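Local coordinates for protein hypothetical sensory transduction histidine kinase (Methanosarcina mazei, PDB 3LI9) that is the extracellular PDC-fold (double Cache) sensor domain of a probable membrane histidine kinase that uses ATP to phosphorylate a protein histidine, at residues V176-R184 against L201-I210; G246-E254 against V264-M272. All coordinates share one frame; numbering follows the deposited sequence.

Both contacts lie in the half of the PDC fold built round the four-stranded antiparallel sheet, their centres about 17 Å apart. Contact 1, partly buried, ties helix 174-180 and the turn that follows it to the loop after strand 190-194; contact 2 is buried and pairs the sheet's two inner strands, 248-256 and 261-268. Charge and hydroxyl groups carry the first: one aspartate, one lysine, serines and a water. In the second, backbone hydrogen bonds and apolar side chains do the work, with the Lys269 ammonium paired to Glu239 of strand 236-241. The two meet where Ile183 CG2 packs 4.3 Å from Leu265 CD2, and strand 190-194 touches both.

Contact 1: residues V176-R184 against L201-I210; sequences VDDVASSIR and LSHPTQKNWI
The Asp177 carboxylate is approached on both faces and at its edge by the 201-210 loop and by Ser181 of its own segment. Over one face sits Ile210 CD1, 3.7 Å from Asp177 CG; from that side too, on the anti side of Asp177 OD1, the His203 backbone N donates a bond of 3.1 Å, 31° out of the carboxylate plane. Ser181 OG reaches Asp177 OD1 from the opposite face, at 2.8 Å. Lys207 NZ uses the syn lone pair of Asp177 OD2 in a salt bridge of 2.7 Å, with a weak second bond to OD1. Within the loop, Trp209 CE3 and Pro204 CD lie on opposite faces of the His203 ring, each toward its rim.

In the PDC fold, this joins helix 174-180 and the turn that follows it to the loop after strand 190-194. Asp177 suits its place because, with CG anti to the backbone N (chi1 -169°), its short chain delivers two oxygens to the loop. Lys207 is long enough to bend at chi2 and reach them, and its NZ also donates to His203 O at 2.8 Å. Small residues let the backbones close: Ala180 CB abuts Ser202 OG, which bonds Met193 N, and a water bridges Ser202 OG to Ser181 OG. The solvent-exposed Arg184 brings NH2 obliquely to 3.8 Å from Pro204 CB.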
ATOM      1  N   VAL A 176       4.244  -9.932  -1.766  1.00 12.90           N
ATOM      2  CA  VAL A 176       3.592 -10.324  -0.505  1.00 14.26           C
ATOM      3  C   VAL A 176       3.085 -11.756  -0.556  1.00 14.72           C
ATOM      4  O   VAL A 176       3.288 -12.531   0.410  1.00 16.33           O
ATOM      5  CB  VAL A 176       2.516  -9.339  -0.147  1.00 13.73           C
ATOM      6  CG1 VAL A 176       1.739  -9.802   1.143  1.00 14.27           C
ATOM      7  CG2 VAL A 176       3.126  -7.959   0.052  1.00 12.73           C
ATOM      8  N   ASP A 177       2.415 -12.110  -1.649  1.00 14.52           N
ATOM      9  CA  ASP A 177       1.939 -13.465  -1.813  1.00 17.67           C
ATOM     10  C   ASP A 177       3.120 -14.402  -1.911  1.00 18.42           C
ATOM     11  O   ASP A 177       3.106 -15.457  -1.307  1.00 17.52           O
ATOM     12  CB  ASP A 177       1.065 -13.625  -3.055  1.00 17.50           C
ATOM     13  CG  ASP A 177       0.341 -14.978  -3.086  1.00 23.24           C
ATOM     14  OD1 ASP A 177      -0.246 -15.391  -2.081  1.00 18.48           O
ATOM     15  OD2 ASP A 177       0.402 -15.702  -4.109  1.00 24.10           O
ATOM     16  N   ASP A 178       4.132 -14.058  -2.701  1.00 17.66           N
ATOM     17  CA  ASP A 178       5.317 -14.947  -2.775  1.00 20.84           C
ATOM     18  C   ASP A 178       5.908 -15.334  -1.409  1.00 21.31           C
ATOM     19  O   ASP A 178       6.215 -16.510  -1.160  1.00 21.76           O
ATOM     20  CB  ASP A 178       6.423 -14.383  -3.672  1.00 20.88           C
ATOM     21  CG  ASP A 178       5.933 -14.166  -5.110  1.00 25.34           C
ATOM     22  OD1 ASP A 178       4.901 -14.756  -5.512  1.00 24.16           O
ATOM     23  OD2 ASP A 178       6.563 -13.367  -5.838  1.00 28.73           O
ATOM     24  N   VAL A 179       6.060 -14.360  -0.524  1.00 18.37           N
ATOM     25  CA  VAL A 179       6.662 -14.539   0.745  1.00 17.98           C
ATOM     26  C   VAL A 179       5.652 -15.155   1.751  1.00 18.02           C
ATOM     27  O   VAL A 179       5.959 -16.182   2.360  1.00 17.76           O
ATOM     28  CB  VAL A 179       7.155 -13.189   1.340  1.00 19.23           C
ATOM     29  CG1 VAL A 179       7.697 -13.468   2.788  1.00 21.91           C
ATOM     30  CG2 VAL A 179       8.330 -12.594   0.468  1.00 20.13           C
ATOM     31  N   ALA A 180       4.471 -14.550   1.911  1.00 15.97           N
ATOM     32  CA  ALA A 180       3.507 -15.009   2.985  1.00 15.89           C
ATOM     33  C   ALA A 180       2.980 -16.433   2.701  1.00 16.95           C
ATOM     34  O   ALA A 180       2.824 -17.238   3.623  1.00 17.64           O
ATOM     35  CB  ALA A 180       2.321 -14.014   3.083  1.00 17.00           C
ATOM     36  N   SER A 181       2.780 -16.768   1.425  1.00 16.39           N
ATOM     37  CA  SER A 181       2.250 -18.074   1.087  1.00 18.80           C
ATOM     38  C   SER A 181       3.210 -19.219   1.249  1.00 20.21           C
ATOM     39  O   SER A 181       2.771 -20.378   1.120  1.00 22.71           O
ATOM     40  CB  SER A 181       1.630 -18.073  -0.304  1.00 18.34           C
ATOM     41  OG  SER A 181       0.382 -17.337  -0.235  1.00 19.90           O
ATOM     42  N   SER A 182       4.463 -18.931   1.545  1.00 22.69           N
ATOM     43  CA  SER A 182       5.449 -19.984   1.832  1.00 24.33           C
ATOM     44  C   SER A 182       5.639 -20.234   3.327  1.00 24.36           C
ATOM     45  O   SER A 182       6.406 -21.098   3.725  1.00 24.90           O
ATOM     46  CB  SER A 182       6.808 -19.598   1.277  1.00 25.71           C
ATOM     47  OG  SER A 182       7.347 -18.528   2.095  1.00 32.76           O
ATOM     48  N   ILE A 183       5.012 -19.418   4.163  1.00 20.41           N
ATOM     49  CA  ILE A 183       5.181 -19.571   5.624  1.00 21.47           C
ATOM     50  C   ILE A 183       4.387 -20.753   6.101  1.00 23.13           C
ATOM     51  O   ILE A 183       3.200 -20.927   5.750  1.00 22.52           O
ATOM     52  CB  ILE A 183       4.754 -18.283   6.345  1.00 21.00           C
ATOM     53  CG1 ILE A 183       5.738 -17.165   5.988  1.00 19.53           C
ATOM     54  CG2 ILE A 183       4.714 -18.493   7.911  1.00 20.12           C
ATOM     55  CD1 ILE A 183       5.203 -15.755   6.343  1.00 19.70           C
ATOM     56  N   ARG A 184       5.083 -21.633   6.833  1.00 25.82           N
ATOM     57  CA  ARG A 184       4.399 -22.808   7.381  1.00 29.32           C
ATOM     58  C   ARG A 184       4.701 -22.904   8.850  1.00 29.65           C
ATOM     59  O   ARG A 184       5.834 -22.665   9.283  1.00 30.73           O
ATOM     60  CB  ARG A 184       4.857 -24.060   6.658  1.00 30.37           C
ATOM     61  CG  ARG A 184       4.390 -24.086   5.224  1.00 36.71           C
ATOM     62  CD  ARG A 184       2.811 -23.880   5.028  1.00 40.95           C
ATOM     63  NE  ARG A 184       2.634 -24.081   3.603  1.00 46.71           N
ATOM     64  CZ  ARG A 184       2.093 -23.236   2.729  1.00 46.44           C
ATOM     65  NH1 ARG A 184       2.099 -23.613   1.454  1.00 46.63           N
ATOM     66  NH2 ARG A 184       1.480 -22.110   3.100  1.00 36.12           N
ATOM     67  N   LEU A 201      -4.217  -9.718   0.870  1.00 12.63           N
ATOM     68  CA  LEU A 201      -3.097  -9.331  -0.004  1.00 13.53           C
ATOM     69  C   LEU A 201      -2.362 -10.621  -0.500  1.00 13.68           C
ATOM     70  O   LEU A 201      -1.430 -10.540  -1.327  1.00 15.70           O
ATOM     71  CB  LEU A 201      -2.043  -8.538   0.774  1.00 13.87           C
ATOM     72  CG  LEU A 201      -2.749  -7.262   1.353  1.00 19.48           C
ATOM     73  CD1 LEU A 201      -1.759  -6.389   2.029  1.00 21.31           C
ATOM     74  CD2 LEU A 201      -3.588  -6.503   0.325  1.00 19.85           C
ATOM     75  N   SER A 202      -2.700 -11.774   0.121  1.00 13.48           N
ATOM     76  CA  SER A 202      -2.044 -13.057  -0.228  1.00 14.24           C
ATOM     77  C   SER A 202      -2.998 -14.154   0.223  1.00 15.48           C
ATOM     78  O   SER A 202      -3.877 -13.911   1.067  1.00 14.46           O
ATOM     79  CB  SER A 202      -0.721 -13.275   0.534  1.00 13.38           C
ATOM     80  OG  SER A 202      -0.887 -13.321   1.950  1.00 13.56           O
ATOM     81  N   HIS A 203      -2.820 -15.355  -0.314  1.00 14.98           N
ATOM     82  CA  HIS A 203      -3.486 -16.556   0.286  1.00 16.32           C
ATOM     83  C   HIS A 203      -2.825 -17.763  -0.341  1.00 17.30           C
ATOM     84  O   HIS A 203      -2.547 -17.731  -1.529  1.00 16.79           O
ATOM     85  CB  HIS A 203      -4.978 -16.567  -0.000  1.00 16.00           C
ATOM     86  CG  HIS A 203      -5.716 -17.589   0.833  1.00 19.47           C
ATOM     87  ND1 HIS A 203      -5.833 -18.920   0.446  1.00 22.52           N
ATOM     88  CD2 HIS A 203      -6.333 -17.486   2.034  1.00 19.99           C
ATOM     89  CE1 HIS A 203      -6.511 -19.583   1.369  1.00 20.05           C
ATOM     90  NE2 HIS A 203      -6.841 -18.734   2.337  1.00 19.34           N
ATOM     91  N   PRO A 204      -2.516 -18.826   0.431  1.00 17.95           N
ATOM     92  CA  PRO A 204      -1.664 -19.869  -0.137  1.00 18.72           C
ATOM     93  C   PRO A 204      -2.410 -20.626  -1.246  1.00 21.25           C
ATOM     94  O   PRO A 204      -1.750 -21.095  -2.188  1.00 21.54           O
ATOM     95  CB  PRO A 204      -1.447 -20.816   1.055  1.00 20.40           C
ATOM     96  CG  PRO A 204      -1.654 -19.978   2.295  1.00 18.51           C
ATOM     97  CD  PRO A 204      -2.750 -19.007   1.884  1.00 17.47           C
ATOM     98  N   THR A 205      -3.732 -20.739  -1.164  1.00 20.18           N
ATOM     99  CA  THR A 205      -4.495 -21.481  -2.216  1.00 23.80           C
ATOM    100  C   THR A 205      -5.555 -20.728  -2.985  1.00 24.33           C
ATOM    101  O   THR A 205      -5.838 -21.032  -4.175  1.00 25.78           O
ATOM    102  CB  THR A 205      -5.149 -22.785  -1.622  1.00 25.06           C
ATOM    103  OG1 THR A 205      -5.890 -22.456  -0.461  1.00 27.94           O
ATOM    104  CG2 THR A 205      -4.062 -23.744  -1.189  1.00 27.44           C
ATOM    105  N   GLN A 206      -6.181 -19.749  -2.352  1.00 21.24           N
ATOM    106  CA  GLN A 206      -7.275 -19.062  -2.996  1.00 22.30           C
ATOM    107  C   GLN A 206      -6.734 -17.777  -3.683  1.00 21.77           C
ATOM    108  O   GLN A 206      -6.918 -16.653  -3.182  1.00 20.68           O
ATOM    109  CB  GLN A 206      -8.354 -18.695  -1.978  1.00 22.58           C
ATOM    110  CG  GLN A 206      -8.975 -19.922  -1.284  1.00 24.21           C
ATOM    111  CD  GLN A 206     -10.001 -20.624  -2.168  1.00 27.31           C
ATOM    112  OE1 GLN A 206     -10.313 -20.188  -3.256  1.00 33.08           O
ATOM    113  NE2 GLN A 206     -10.593 -21.655  -1.655  1.00 29.40           N
ATOM    114  N   LYS A 207      -6.060 -17.931  -4.811  1.00 22.46           N
ATOM    115  CA  LYS A 207      -5.515 -16.723  -5.461  1.00 21.22           C
ATOM    116  C   LYS A 207      -6.559 -15.761  -5.896  1.00 21.08           C
ATOM    117  O   LYS A 207      -6.304 -14.542  -5.955  1.00 20.66           O
ATOM    118  CB  LYS A 207      -4.582 -17.105  -6.615  1.00 22.40           C
ATOM    119  CG  LYS A 207      -3.512 -18.107  -6.244  1.00 22.50           C
ATOM    120  CD  LYS A 207      -2.582 -17.598  -5.039  1.00 22.48           C
ATOM    121  CE  LYS A 207      -1.442 -18.578  -4.781  1.00 21.69           C
ATOM    122  NZ  LYS A 207      -0.706 -18.117  -3.555  1.00 21.41           N
ATOM    123  N   ASN A 208      -7.758 -16.256  -6.231  1.00 20.24           N
ATOM    124  CA  ASN A 208      -8.877 -15.404  -6.576  1.00 21.01           C
ATOM    125  C   ASN A 208      -9.397 -14.495  -5.472  1.00 20.94           C
ATOM    126  O   ASN A 208     -10.151 -13.541  -5.720  1.00 19.53           O
ATOM    127  CB  ASN A 208     -10.088 -16.308  -7.036  1.00 25.03           C
ATOM    128  CG  ASN A 208     -10.532 -17.275  -5.954  1.00 25.33           C
ATOM    129  OD1 ASN A 208      -9.736 -17.948  -5.335  1.00 31.65           O
ATOM    130  ND2 ASN A 208     -11.829 -17.319  -5.719  1.00 35.96           N
ATOM    131  N   TRP A 209      -8.988 -14.780  -4.227  1.00 20.03           N
ATOM    132  CA  TRP A 209      -9.358 -13.919  -3.115  1.00 18.70           C
ATOM    133  C   TRP A 209      -8.478 -12.649  -3.029  1.00 16.37           C
ATOM    134  O   TRP A 209      -8.901 -11.619  -2.449  1.00 16.96           O
ATOM    135  CB  TRP A 209      -9.203 -14.683  -1.790  1.00 17.16           C
ATOM    136  CG  TRP A 209     -10.267 -15.695  -1.573  1.00 21.33           C
ATOM    137  CD1 TRP A 209     -11.298 -16.035  -2.425  1.00 24.99           C
ATOM    138  CD2 TRP A 209     -10.421 -16.501  -0.402  1.00 20.82           C
ATOM    139  NE1 TRP A 209     -12.065 -17.052  -1.848  1.00 22.15           N
ATOM    140  CE2 TRP A 209     -11.567 -17.320  -0.599  1.00 22.21           C
ATOM    141  CE3 TRP A 209      -9.717 -16.600   0.797  1.00 22.09           C
ATOM    142  CZ2 TRP A 209     -11.996 -18.244   0.367  1.00 21.97           C
ATOM    143  CZ3 TRP A 209     -10.149 -17.532   1.753  1.00 23.44           C
ATOM    144  CH2 TRP A 209     -11.291 -18.320   1.512  1.00 24.39           C
ATOM    145  N   ILE A 210      -7.267 -12.762  -3.572  1.00 17.64           N
ATOM    146  CA  ILE A 210      -6.271 -11.612  -3.465  1.00 16.94           C
ATOM    147  C   ILE A 210      -6.847 -10.349  -4.114  1.00 16.65           C
ATOM    148  O   ILE A 210      -7.212 -10.323  -5.324  1.00 15.59           O
ATOM    149  CB  ILE A 210      -4.916 -11.987  -4.004  1.00 14.88           C
ATOM    150  CG1 ILE A 210      -4.321 -13.213  -3.264  1.00 14.09           C
ATOM    151  CG2 ILE A 210      -3.935 -10.758  -4.046  1.00 17.58           C
ATOM    152  CD1 ILE A 210      -3.054 -13.765  -3.881  1.00 16.92           C
TER
HETATM  153  O   HOH W   1      -0.681 -16.041   2.077  1.00 15.21           O

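Contact 2: residues G246-E254 against V264-M272; sequences GKTVIMFYE and VLVVPKEEM
Ile250 with Val267 and Phe252 with Leu265 form the hydrogen-bonded pairs of an antiparallel hairpin; the Ile250 N to Val267 O bond, at 2.7 Å and 172°, is nearly straight. On the face bearing these residues, the Phe252 ring takes Val267 CG2 at its edge, 3.6 Å from CE2, and Met272 SE 3.7 Å from CZ, a Met-aromatic contact. Ile250 CG2 lies over one face of the ring, toward its rim, while Ile250 CD1 meets Met272 CE at 3.7 Å. On the other face of the sheet Met251 CG packs diagonally on Val264 CG1, tight at 3.4 Å; both methionines are modelled as selenomethionine.

Pro268, at the N-cap position, ends the strand and starts helix 269-272, and Lys269 N still donates to Thr248 O. The fully extended Lys269 chain runs beside Thr248 to a salt bridge with Glu239, at the partly exposed margin. Farther out, strand 236-241 flanks strand 248-256, and 190-194 flanks 261-268; Tyr15 touches Met272 and Lys269.

Branched Val and Ile suit extended strands, whereas flexible Met272 can fold against a ring. The cross-strand N-H and C=O groups satisfy one another, so the apolar side chains can probably be buried at little polar cost.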
ATOM      1  N   GLY A 246     -15.335 -30.271  13.398  1.00 35.89           N
ATOM      2  CA  GLY A 246     -15.137 -30.180  14.839  1.00 35.80           C
ATOM      3  C   GLY A 246     -13.847 -29.523  15.341  1.00 35.95           C
ATOM      4  O   GLY A 246     -13.687 -29.299  16.543  1.00 37.08           O
ATOM      5  N   LYS A 247     -12.926 -29.215  14.434  1.00 36.16           N
ATOM      6  CA  LYS A 247     -11.601 -28.634  14.818  1.00 35.37           C
ATOM      7  C   LYS A 247     -11.612 -27.118  15.016  1.00 34.64           C
ATOM      8  O   LYS A 247     -12.443 -26.398  14.400  1.00 34.05           O
ATOM      9  CB  LYS A 247     -10.578 -29.022  13.760  1.00 35.61           C
ATOM     10  CG  LYS A 247     -10.457 -30.513  13.660  1.00 37.46           C
ATOM     11  CD  LYS A 247      -9.582 -30.955  12.517  1.00 42.41           C
ATOM     12  CE  LYS A 247      -9.774 -30.083  11.279  1.00 46.93           C
ATOM     13  NZ  LYS A 247      -9.250 -30.756  10.052  1.00 49.67           N
ATOM     14  N   THR A 248     -10.734 -26.648  15.905  1.00 32.69           N
ATOM     15  CA  THR A 248     -10.652 -25.229  16.234  1.00 31.36           C
ATOM     16  C   THR A 248      -9.339 -24.785  15.567  1.00 29.13           C
ATOM     17  O   THR A 248      -8.351 -25.549  15.519  1.00 27.79           O
ATOM     18  CB  THR A 248     -10.700 -24.972  17.780  1.00 32.37           C
ATOM     19  OG1 THR A 248     -11.983 -25.401  18.303  1.00 34.16           O
ATOM     20  CG2 THR A 248     -10.568 -23.474  18.134  1.00 32.16           C
ATOM     21  N   VAL A 249      -9.399 -23.625  14.915  1.00 29.05           N
ATOM     22  CA  VAL A 249      -8.154 -23.001  14.390  1.00 27.81           C
ATOM     23  C   VAL A 249      -8.132 -21.690  15.118  1.00 25.88           C
ATOM     24  O   VAL A 249      -9.172 -21.125  15.463  1.00 27.04           O
ATOM     25  CB  VAL A 249      -8.097 -22.705  12.807  1.00 28.00           C
ATOM     26  CG1 VAL A 249      -7.938 -24.023  11.983  1.00 31.10           C
ATOM     27  CG2 VAL A 249      -9.288 -21.934  12.353  1.00 30.84           C
ATOM     28  N   ILE A 250      -6.931 -21.194  15.374  1.00 24.83           N
ATOM     29  CA  ILE A 250      -6.812 -19.906  15.997  1.00 22.27           C
ATOM     30  C   ILE A 250      -6.200 -18.999  14.937  1.00 20.41           C
ATOM     31  O   ILE A 250      -5.250 -19.431  14.293  1.00 21.97           O
ATOM     32  CB  ILE A 250      -5.822 -19.992  17.149  1.00 22.45           C
ATOM     33  CG1 ILE A 250      -6.328 -21.032  18.178  1.00 25.71           C
ATOM     34  CG2 ILE A 250      -5.775 -18.650  17.905  1.00 21.57           C
ATOM     35  CD1 ILE A 250      -5.220 -21.547  18.984  1.00 30.54           C
HETATM   36  N   MSE A 251      -6.748 -17.805  14.788  1.00 18.93           N
HETATM   37  CA  MSE A 251      -6.166 -16.836  13.835  1.00 18.25           C
HETATM   38  C   MSE A 251      -5.507 -15.788  14.745  1.00 17.28           C
HETATM   39  O   MSE A 251      -6.228 -15.060  15.488  1.00 17.76           O
HETATM   40  CB  MSE A 251      -7.308 -16.344  12.967  1.00 21.04           C
HETATM   41  CG  MSE A 251      -7.253 -14.968  12.488  1.00 26.95           C
HETATM   42 SE   MSE A 251      -8.745 -14.649  11.250  1.00 38.02          SE
HETATM   43  CE  MSE A 251      -8.842 -16.339  10.551  1.00 15.50           C
ATOM     44  N   PHE A 252      -4.179 -15.651  14.606  1.00 16.30           N
ATOM     45  CA  PHE A 252      -3.418 -14.639  15.305  1.00 16.29           C
ATOM     46  C   PHE A 252      -3.168 -13.478  14.337  1.00 17.40           C
ATOM     47  O   PHE A 252      -2.744 -13.733  13.183  1.00 19.74           O
ATOM     48  CB  PHE A 252      -2.095 -15.137  15.739  1.00 15.92           C
ATOM     49  CG  PHE A 252      -2.151 -16.291  16.715  1.00 16.65           C
ATOM     50  CD1 PHE A 252      -2.062 -16.026  18.078  1.00 17.07           C
ATOM     51  CD2 PHE A 252      -2.202 -17.591  16.231  1.00 17.92           C
ATOM     52  CE1 PHE A 252      -2.080 -17.150  18.999  1.00 18.12           C
ATOM     53  CE2 PHE A 252      -2.186 -18.693  17.110  1.00 22.05           C
ATOM     54  CZ  PHE A 252      -2.154 -18.452  18.473  1.00 19.16           C
ATOM     55  N   TYR A 253      -3.545 -12.276  14.730  1.00 15.78           N
ATOM     56  CA  TYR A 253      -3.359 -11.161  13.773  1.00 14.85           C
ATOM     57  C   TYR A 253      -2.565 -10.071  14.494  1.00 16.51           C
ATOM     58  O   TYR A 253      -2.823  -9.751  15.677  1.00 14.92           O
ATOM     59  CB  TYR A 253      -4.652 -10.618  13.222  1.00 15.73           C
ATOM     60  CG  TYR A 253      -5.734 -10.367  14.283  1.00 14.36           C
ATOM     61  CD1 TYR A 253      -5.868  -9.129  14.890  1.00 15.90           C
ATOM     62  CD2 TYR A 253      -6.536 -11.444  14.723  1.00 17.16           C
ATOM     63  CE1 TYR A 253      -6.866  -8.927  15.882  1.00 20.02           C
ATOM     64  CE2 TYR A 253      -7.497 -11.253  15.727  1.00 16.73           C
ATOM     65  CZ  TYR A 253      -7.667 -10.046  16.281  1.00 19.65           C
ATOM     66  OH  TYR A 253      -8.639  -9.942  17.296  1.00 20.67           O
ATOM     67  N   GLU A 254      -1.605  -9.464  13.777  1.00 13.33           N
ATOM     68  CA  GLU A 254      -0.769  -8.406  14.412  1.00 14.41           C
ATOM     69  C   GLU A 254      -0.596  -7.306  13.396  1.00 14.04           C
ATOM     70  O   GLU A 254      -0.411  -7.544  12.201  1.00 13.41           O
ATOM     71  CB  GLU A 254       0.602  -8.952  14.830  1.00 13.56           C
ATOM     72  CG  GLU A 254       0.550  -9.875  16.062  1.00 13.71           C
ATOM     73  CD  GLU A 254       0.182  -9.111  17.306  1.00 20.34           C
ATOM     74  OE1 GLU A 254       0.266  -7.881  17.370  1.00 19.29           O
ATOM     75  OE2 GLU A 254      -0.223  -9.805  18.251  1.00 20.00           O
ATOM     76  N   VAL A 264      -1.506 -12.226   9.476  1.00 13.37           N
ATOM     77  CA  VAL A 264      -2.366 -13.217  10.149  1.00 15.18           C
ATOM     78  C   VAL A 264      -1.735 -14.597  10.058  1.00 16.08           C
ATOM     79  O   VAL A 264      -1.324 -15.074   8.976  1.00 16.10           O
ATOM     80  CB  VAL A 264      -3.783 -13.236   9.514  1.00 13.10           C
ATOM     81  CG1 VAL A 264      -4.706 -14.180  10.316  1.00 14.07           C
ATOM     82  CG2 VAL A 264      -4.371 -11.865   9.472  1.00 14.94           C
ATOM     83  N   LEU A 265      -1.611 -15.261  11.195  1.00 16.59           N
ATOM     84  CA  LEU A 265      -1.163 -16.638  11.199  1.00 18.17           C
ATOM     85  C   LEU A 265      -2.367 -17.506  11.580  1.00 20.98           C
ATOM     86  O   LEU A 265      -3.102 -17.168  12.552  1.00 20.24           O
ATOM     87  CB  LEU A 265      -0.141 -16.886  12.324  1.00 22.00           C
ATOM     88  CG  LEU A 265       1.331 -16.749  12.183  1.00 26.59           C
ATOM     89  CD1 LEU A 265       1.990 -17.180  13.528  1.00 27.29           C
ATOM     90  CD2 LEU A 265       1.884 -17.506  10.981  1.00 26.14           C
ATOM     91  N   VAL A 266      -2.568 -18.588  10.832  1.00 19.53           N
ATOM     92  CA  VAL A 266      -3.735 -19.447  11.091  1.00 21.53           C
ATOM     93  C   VAL A 266      -3.166 -20.806  11.553  1.00 22.24           C
ATOM     94  O   VAL A 266      -2.380 -21.425  10.851  1.00 22.67           O
ATOM     95  CB  VAL A 266      -4.607 -19.645   9.835  1.00 20.55           C
ATOM     96  CG1 VAL A 266      -5.740 -20.649  10.083  1.00 21.91           C
ATOM     97  CG2 VAL A 266      -5.204 -18.305   9.352  1.00 21.51           C
ATOM     98  N   VAL A 267      -3.502 -21.198  12.785  1.00 22.19           N
ATOM     99  CA  VAL A 267      -2.874 -22.346  13.403  1.00 23.92           C
ATOM    100  C   VAL A 267      -3.987 -23.267  13.950  1.00 23.85           C
ATOM    101  O   VAL A 267      -4.827 -22.805  14.728  1.00 24.76           O
ATOM    102  CB  VAL A 267      -2.112 -21.931  14.661  1.00 22.78           C
ATOM    103  CG1 VAL A 267      -1.397 -23.116  15.204  1.00 28.17           C
ATOM    104  CG2 VAL A 267      -1.059 -20.839  14.386  1.00 27.15           C
ATOM    105  N   PRO A 268      -3.942 -24.527  13.562  1.00 27.25           N
ATOM    106  CA  PRO A 268      -4.871 -25.534  14.072  1.00 27.54           C
ATOM    107  C   PRO A 268      -4.547 -25.742  15.553  1.00 28.65           C
ATOM    108  O   PRO A 268      -3.397 -26.073  15.897  1.00 28.21           O
ATOM    109  CB  PRO A 268      -4.506 -26.774  13.271  1.00 28.78           C
ATOM    110  CG  PRO A 268      -3.805 -26.271  12.070  1.00 30.58           C
ATOM    111  CD  PRO A 268      -3.018 -25.100  12.579  1.00 27.02           C
ATOM    112  N   LYS A 269      -5.528 -25.513  16.411  1.00 29.21           N
ATOM    113  CA  LYS A 269      -5.293 -25.530  17.834  1.00 31.71           C
ATOM    114  C   LYS A 269      -4.730 -26.849  18.302  1.00 33.32           C
ATOM    115  O   LYS A 269      -3.796 -26.887  19.124  1.00 33.17           O
ATOM    116  CB  LYS A 269      -6.583 -25.237  18.579  1.00 31.75           C
ATOM    117  CG  LYS A 269      -6.427 -25.223  20.119  1.00 32.52           C
ATOM    118  CD  LYS A 269      -7.677 -24.538  20.741  1.00 30.83           C
ATOM    119  CE  LYS A 269      -7.490 -24.259  22.247  1.00 30.78           C
ATOM    120  NZ  LYS A 269      -8.703 -23.548  22.871  1.00 32.69           N
ATOM    121  N   GLU A 270      -5.284 -27.940  17.803  1.00 34.82           N
ATOM    122  CA  GLU A 270      -4.783 -29.242  18.231  1.00 37.89           C
ATOM    123  C   GLU A 270      -3.293 -29.476  17.880  1.00 38.08           C
ATOM    124  O   GLU A 270      -2.558 -30.171  18.613  1.00 39.19           O
ATOM    125  CB  GLU A 270      -5.684 -30.363  17.708  1.00 38.43           C
ATOM    126  CG  GLU A 270      -4.931 -31.653  17.574  1.00 45.98           C
ATOM    127  CD  GLU A 270      -5.643 -32.646  16.669  1.00 54.24           C
ATOM    128  OE1 GLU A 270      -6.893 -32.625  16.649  1.00 57.07           O
ATOM    129  OE2 GLU A 270      -4.952 -33.451  15.993  1.00 57.66           O
ATOM    130  N   GLU A 271      -2.810 -28.889  16.793  1.00 36.87           N
ATOM    131  CA  GLU A 271      -1.392 -28.987  16.486  1.00 36.96           C
ATOM    132  C   GLU A 271      -0.540 -28.149  17.431  1.00 37.48           C
ATOM    133  O   GLU A 271       0.612 -28.463  17.688  1.00 37.32           O
ATOM    134  CB  GLU A 271      -1.149 -28.507  15.061  1.00 36.27           C
ATOM    135  CG  GLU A 271      -1.764 -29.405  14.033  1.00 35.89           C
ATOM    136  CD  GLU A 271      -1.588 -28.910  12.590  1.00 36.30           C
ATOM    137  OE1 GLU A 271      -0.644 -28.121  12.307  1.00 35.01           O
ATOM    138  OE2 GLU A 271      -2.412 -29.319  11.746  1.00 34.79           O
HETATM  139  N   MSE A 272      -1.111 -27.054  17.912  1.00 40.27           N
HETATM  140  CA  MSE A 272      -0.358 -26.022  18.646  1.00 42.41           C
HETATM  141  C   MSE A 272      -0.138 -26.550  20.051  1.00 44.00           C
HETATM  142  O   MSE A 272       0.913 -26.324  20.679  1.00 44.14           O
HETATM  143  CB  MSE A 272      -1.144 -24.699  18.710  1.00 41.16           C
HETATM  144  CG  MSE A 272      -0.300 -23.424  18.753  1.00 42.22           C
HETATM  145 SE   MSE A 272      -1.200 -21.835  19.458  1.00 43.59          SE
HETATM  146  CE  MSE A 272      -2.243 -22.541  20.984  1.00 45.67           C
TER